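Local structure of gentamicin resistance protein (Enterococcus gallinarum, 6CTZ) at residues A[3-14]-A[75-85]. The protein probably transfers a phosphate from a guanine nucleotide to the 2'' hydroxyl of aminoglycoside antibiotics such as gentamicin and kanamycin, making the bacterium resistant. The protein carries 2 engineered substitutions. Numbering follows the deposited sequence. Where two conformers were deposited one is given.
Sequences HYTTMIMTQFPD and YIGKRSDGNPF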
loop_
_atom_site.group_PDB
_atom_site.type_symbol
_atom_site.label_atom_id
_atom_site.label_comp_id
_atom_site.label_asym_id
_atom_site.label_seq_id
_atom_site.Cartn_x
_atom_site.Cartn_y
_atom_site.Cartn_z
ATOM N N HIS A 3 -22.914 12.674 11.453
ATOM C CA HIS A 3 -21.815 13.602 11.282
ATOM C C HIS A 3 -21.333 13.612 9.812
ATOM O O HIS A 3 -21.229 14.631 9.160
ATOM C CB HIS A 3 -20.684 13.218 12.222
ATOM C CG HIS A 3 -19.424 13.998 12.012
ATOM N ND1 HIS A 3 -19.386 15.371 12.048
ATOM C CD2 HIS A 3 -18.160 13.596 11.763
ATOM C CE1 HIS A 3 -18.157 15.783 11.816
ATOM N NE2 HIS A 3 -17.398 14.724 11.626
ATOM N N TYR A 4 -21.063 12.436 9.311
ATOM C CA TYR A 4 -20.598 12.347 7.931
ATOM C C TYR A 4 -21.719 12.650 6.944
ATOM O O TYR A 4 -21.491 13.307 5.923
ATOM C CB TYR A 4 -19.981 10.974 7.667
ATOM C CG TYR A 4 -18.820 10.676 8.585
ATOM C CD1 TYR A 4 -17.540 11.116 8.281
ATOM C CD2 TYR A 4 -19.011 9.982 9.773
ATOM C CE1 TYR A 4 -16.475 10.854 9.123
ATOM C CE2 TYR A 4 -17.955 9.718 10.625
ATOM C CZ TYR A 4 -16.690 10.155 10.299
ATOM O OH TYR A 4 -15.644 9.890 11.152
ATOM N N THR A 5 -22.940 12.193 7.235
ATOM C CA THR A 5 -24.044 12.417 6.306
ATOM C C THR A 5 -24.385 13.899 6.188
ATOM O O THR A 5 -24.732 14.375 5.102
ATOM C CB THR A 5 -25.268 11.602 6.721
ATOM O OG1 THR A 5 -25.730 12.045 8.003
ATOM C CG2 THR A 5 -24.908 10.130 6.801
ATOM N N THR A 6 -24.275 14.647 7.286
ATOM C CA THR A 6 -24.566 16.076 7.219
ATOM C C THR A 6 -23.547 16.808 6.355
ATOM O O THR A 6 -23.918 17.660 5.542
ATOM C CB THR A 6 -24.636 16.673 8.621
ATOM O OG1 THR A 6 -25.681 16.023 9.351
ATOM C CG2 THR A 6 -24.935 18.169 8.552
ATOM N N MET A 7 -22.258 16.479 6.502
ATOM C CA MET A 7 -21.251 17.089 5.640
ATOM C C MET A 7 -21.524 16.779 4.178
ATOM O O MET A 7 -21.443 17.665 3.318
ATOM C CB MET A 7 -19.859 16.597 6.024
ATOM C CG MET A 7 -19.308 17.248 7.271
ATOM S SD MET A 7 -17.559 16.889 7.495
ATOM C CE MET A 7 -17.627 15.152 7.927
ATOM N N ILE A 8 -21.853 15.522 3.879
ATOM C CA ILE A 8 -22.082 15.122 2.494
ATOM C C ILE A 8 -23.271 15.879 1.913
ATOM O O ILE A 8 -23.194 16.466 0.826
ATOM C CB ILE A 8 -22.273 13.598 2.412
ATOM C CG1 ILE A 8 -20.971 12.873 2.773
ATOM C CG2 ILE A 8 -22.727 13.197 1.029
ATOM C CD1 ILE A 8 -21.158 11.387 2.954
ATOM N N MET A 9 -24.383 15.901 2.638
ATOM C CA MET A 9 -25.579 16.497 2.060
ATOM C C MET A 9 -25.498 18.014 1.990
ATOM O O MET A 9 -26.049 18.609 1.059
ATOM C CB MET A 9 -26.827 16.001 2.777
ATOM C CG MET A 9 -27.094 14.549 2.441
ATOM S SD MET A 9 -28.722 14.007 2.934
ATOM C CE MET A 9 -28.563 14.045 4.719
ATOM N N THR A 10 -24.832 18.653 2.955
ATOM C CA THR A 10 -24.627 20.097 2.888
ATOM C C THR A 10 -23.863 20.484 1.630
ATOM O O THR A 10 -24.230 21.434 0.927
ATOM C CB THR A 10 -23.850 20.559 4.120
ATOM O OG1 THR A 10 -24.653 20.380 5.290
ATOM C CG2 THR A 10 -23.455 22.022 3.983
ATOM N N GLN A 11 -22.788 19.755 1.336
ATOM C CA GLN A 11 -21.883 20.149 0.271
ATOM C C GLN A 11 -22.274 19.631 -1.102
ATOM O O GLN A 11 -21.829 20.200 -2.102
ATOM C CB GLN A 11 -20.455 19.734 0.626
ATOM C CG GLN A 11 -20.052 20.311 1.973
ATOM C CD GLN A 11 -18.634 20.002 2.377
ATOM O OE1 GLN A 11 -17.741 19.874 1.539
ATOM N NE2 GLN A 11 -18.418 19.881 3.676
ATOM N N PHE A 12 -23.107 18.594 -1.188
ATOM C CA PHE A 12 -23.428 17.967 -2.469
ATOM C C PHE A 12 -24.936 17.844 -2.609
ATOM O O PHE A 12 -25.524 16.821 -2.240
ATOM C CB PHE A 12 -22.715 16.624 -2.611
ATOM C CG PHE A 12 -21.255 16.711 -2.312
ATOM C CD1 PHE A 12 -20.431 17.518 -3.077
ATOM C CD2 PHE A 12 -20.707 16.028 -1.234
ATOM C CE1 PHE A 12 -19.077 17.617 -2.790
ATOM C CE2 PHE A 12 -19.357 16.127 -0.945
ATOM C CZ PHE A 12 -18.548 16.923 -1.723
ATOM N N PRO A 13 -25.596 18.875 -3.147
ATOM C CA PRO A 13 -27.064 18.866 -3.221
ATOM C C PRO A 13 -27.642 17.764 -4.083
ATOM O O PRO A 13 -28.851 17.523 -4.005
ATOM C CB PRO A 13 -27.396 20.248 -3.802
ATOM C CG PRO A 13 -26.199 21.096 -3.468
ATOM C CD PRO A 13 -25.027 20.160 -3.582
ATOM N N ASP A 14 -26.846 17.109 -4.920
ATOM C CA ASP A 14 -27.363 16.037 -5.760
ATOM C C ASP A 14 -27.342 14.676 -5.078
ATOM O O ASP A 14 -27.740 13.683 -5.698
ATOM C CB ASP A 14 -26.622 15.977 -7.106
ATOM C CG ASP A 14 -25.128 15.817 -6.945
ATOM O OD1 ASP A 14 -24.579 16.296 -5.930
ATOM O OD2 ASP A 14 -24.499 15.216 -7.844
ATOM N N TYR A 75 -16.859 13.835 -6.210
ATOM C CA TYR A 75 -17.246 14.790 -5.183
ATOM C C TYR A 75 -16.001 15.157 -4.393
ATOM O O TYR A 75 -15.296 14.273 -3.895
ATOM C CB TYR A 75 -18.309 14.179 -4.276
ATOM C CG TYR A 75 -19.575 13.877 -5.045
ATOM C CD1 TYR A 75 -20.379 14.908 -5.522
ATOM C CD2 TYR A 75 -19.963 12.568 -5.308
ATOM C CE1 TYR A 75 -21.528 14.643 -6.236
ATOM C CE2 TYR A 75 -21.123 12.294 -6.021
ATOM C CZ TYR A 75 -21.899 13.335 -6.483
ATOM O OH TYR A 75 -23.047 13.073 -7.202
ATOM N N ILE A 76 -15.702 16.450 -4.313
ATOM C CA ILE A 76 -14.536 16.926 -3.586
ATOM C C ILE A 76 -15.045 17.889 -2.528
ATOM O O ILE A 76 -15.533 18.981 -2.852
ATOM C CB ILE A 76 -13.490 17.565 -4.506
ATOM C CG1 ILE A 76 -13.009 16.530 -5.538
ATOM C CG2 ILE A 76 -12.318 18.074 -3.689
ATOM C CD1 ILE A 76 -11.857 16.985 -6.402
ATOM N N GLY A 77 -14.993 17.461 -1.269
ATOM C CA GLY A 77 -15.504 18.226 -0.158
ATOM C C GLY A 77 -14.403 18.761 0.741
ATOM O O GLY A 77 -13.211 18.517 0.547
ATOM N N LYS A 78 -14.839 19.487 1.758
ATOM C CA LYS A 78 -13.972 20.134 2.710
ATOM C C LYS A 78 -14.550 20.062 4.104
ATOM O O LYS A 78 -15.697 20.327 4.284
ATOM C CB LYS A 78 -13.907 21.605 2.297
ATOM C CG LYS A 78 -12.772 22.395 2.820
ATOM C CD LYS A 78 -12.615 23.626 1.977
ATOM C CE LYS A 78 -13.593 24.681 2.397
ATOM N NZ LYS A 78 -14.804 24.691 1.545
ATOM N N ARG A 79 -13.761 19.702 5.093
ATOM C CA ARG A 79 -14.215 19.732 6.474
ATOM C C ARG A 79 -13.986 21.135 7.039
ATOM O O ARG A 79 -14.744 21.616 7.819
ATOM C CB ARG A 79 -13.417 18.818 7.358
ATOM C CG ARG A 79 -13.663 17.392 7.084
ATOM C CD ARG A 79 -12.931 16.596 8.092
ATOM N NE ARG A 79 -13.814 16.432 9.177
ATOM C CZ ARG A 79 -14.182 15.285 9.659
ATOM N NH1 ARG A 79 -13.729 14.204 9.134
ATOM N NH2 ARG A 79 -15.035 15.264 10.638
ATOM N N SER A 80 -12.913 21.744 6.612
ATOM C CA SER A 80 -12.464 23.050 7.033
ATOM C C SER A 80 -11.212 23.304 6.236
ATOM O O SER A 80 -10.810 22.462 5.528
ATOM C CB SER A 80 -12.207 23.090 8.526
ATOM O OG SER A 80 -11.127 22.301 8.823
ATOM N N ASP A 81 -10.622 24.478 6.326
ATOM C CA ASP A 81 -9.471 24.761 5.478
ATOM C C ASP A 81 -8.387 23.713 5.689
ATOM O O ASP A 81 -8.046 23.379 6.826
ATOM C CB ASP A 81 -8.922 26.150 5.783
ATOM C CG ASP A 81 -9.809 27.251 5.247
ATOM O OD1 ASP A 81 -10.837 26.938 4.600
ATOM O OD2 ASP A 81 -9.473 28.430 5.462
ATOM N N GLY A 82 -7.885 23.166 4.583
ATOM C CA GLY A 82 -6.812 22.197 4.620
ATOM C C GLY A 82 -7.221 20.794 5.000
ATOM O O GLY A 82 -6.346 19.971 5.293
ATOM N N ASN A 83 -8.518 20.487 4.996
ATOM C CA ASN A 83 -9.030 19.187 5.427
ATOM C C ASN A 83 -10.029 18.689 4.386
ATOM O O ASN A 83 -11.243 18.865 4.538
ATOM C CB ASN A 83 -9.647 19.284 6.825
ATOM C CG ASN A 83 -8.597 19.441 7.922
ATOM O OD1 ASN A 83 -8.006 18.460 8.371
ATOM N ND2 ASN A 83 -8.372 20.676 8.365
ATOM N N PRO A 84 -9.548 18.066 3.312
ATOM C CA PRO A 84 -10.446 17.614 2.241
ATOM C C PRO A 84 -11.059 16.253 2.539
ATOM O O PRO A 84 -10.578 15.495 3.380
ATOM C CB PRO A 84 -9.493 17.486 1.048
ATOM C CG PRO A 84 -8.202 17.064 1.685
ATOM C CD PRO A 84 -8.133 17.795 3.005
ATOM N N PHE A 85 -12.124 15.941 1.796
ATOM C CA PHE A 85 -12.644 14.578 1.718
ATOM C C PHE A 85 -13.224 14.371 0.326
ATOM O O PHE A 85 -13.449 15.334 -0.407
ATOM C CB PHE A 85 -13.622 14.240 2.855
ATOM C CG PHE A 85 -14.952 14.933 2.756
ATOM C CD1 PHE A 85 -15.995 14.356 2.047
ATOM C CD2 PHE A 85 -15.179 16.136 3.415
ATOM C CE1 PHE A 85 -17.232 14.978 1.971
ATOM C CE2 PHE A 85 -16.417 16.760 3.338
ATOM C CZ PHE A 85 -17.437 16.176 2.612
#
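Gln11, in the last turn of the N-terminal helix, grips the backbone of Lys78 with both ends of its amide. Lys78 N donates to Gln11 OE1 at 2.9 Å, in the carbonyl plane and on a lone pair, with an N-H...O angle of 163°. Gln11 NE2 returns a more bent bond of 2.8 Å to Lys78 O. Glutamine suits the place because one flat group offers both an acceptor and a donor, and its extended chain beyond CG (chi2 -177°) carries them to the edge strand 73-78. Beyond the helix C-terminus, Tyr75 OH donates to Asp14 OD2 at 2.7 Å, meeting it from above the carboxylate plane.

Between these polar ties lies Phe12, whose flat ring offers two faces and an edge. Tyr75, its hydroxyl held by Asp14, lays CB over one face, a CH-pi contact 3.8 Å from the centroid; Gln11 CB covers the opposite face. The edge abuts Phe85 CE1 and Gly77 N, where a CB would run into Gln11 OE1. Met7, a flexible thioether bent at chi3, makes an oblique Met-aromatic contact with Phe85 through SD, while CE lies 3.8 Å from Arg79 NH2, over one guanidinium face.

The contact sets helix 2-11 across the five-stranded sheet of the kinase-like N-terminal lobe. Directional bonds fix the helix end over the edge strand; the packing beneath is largely apolar.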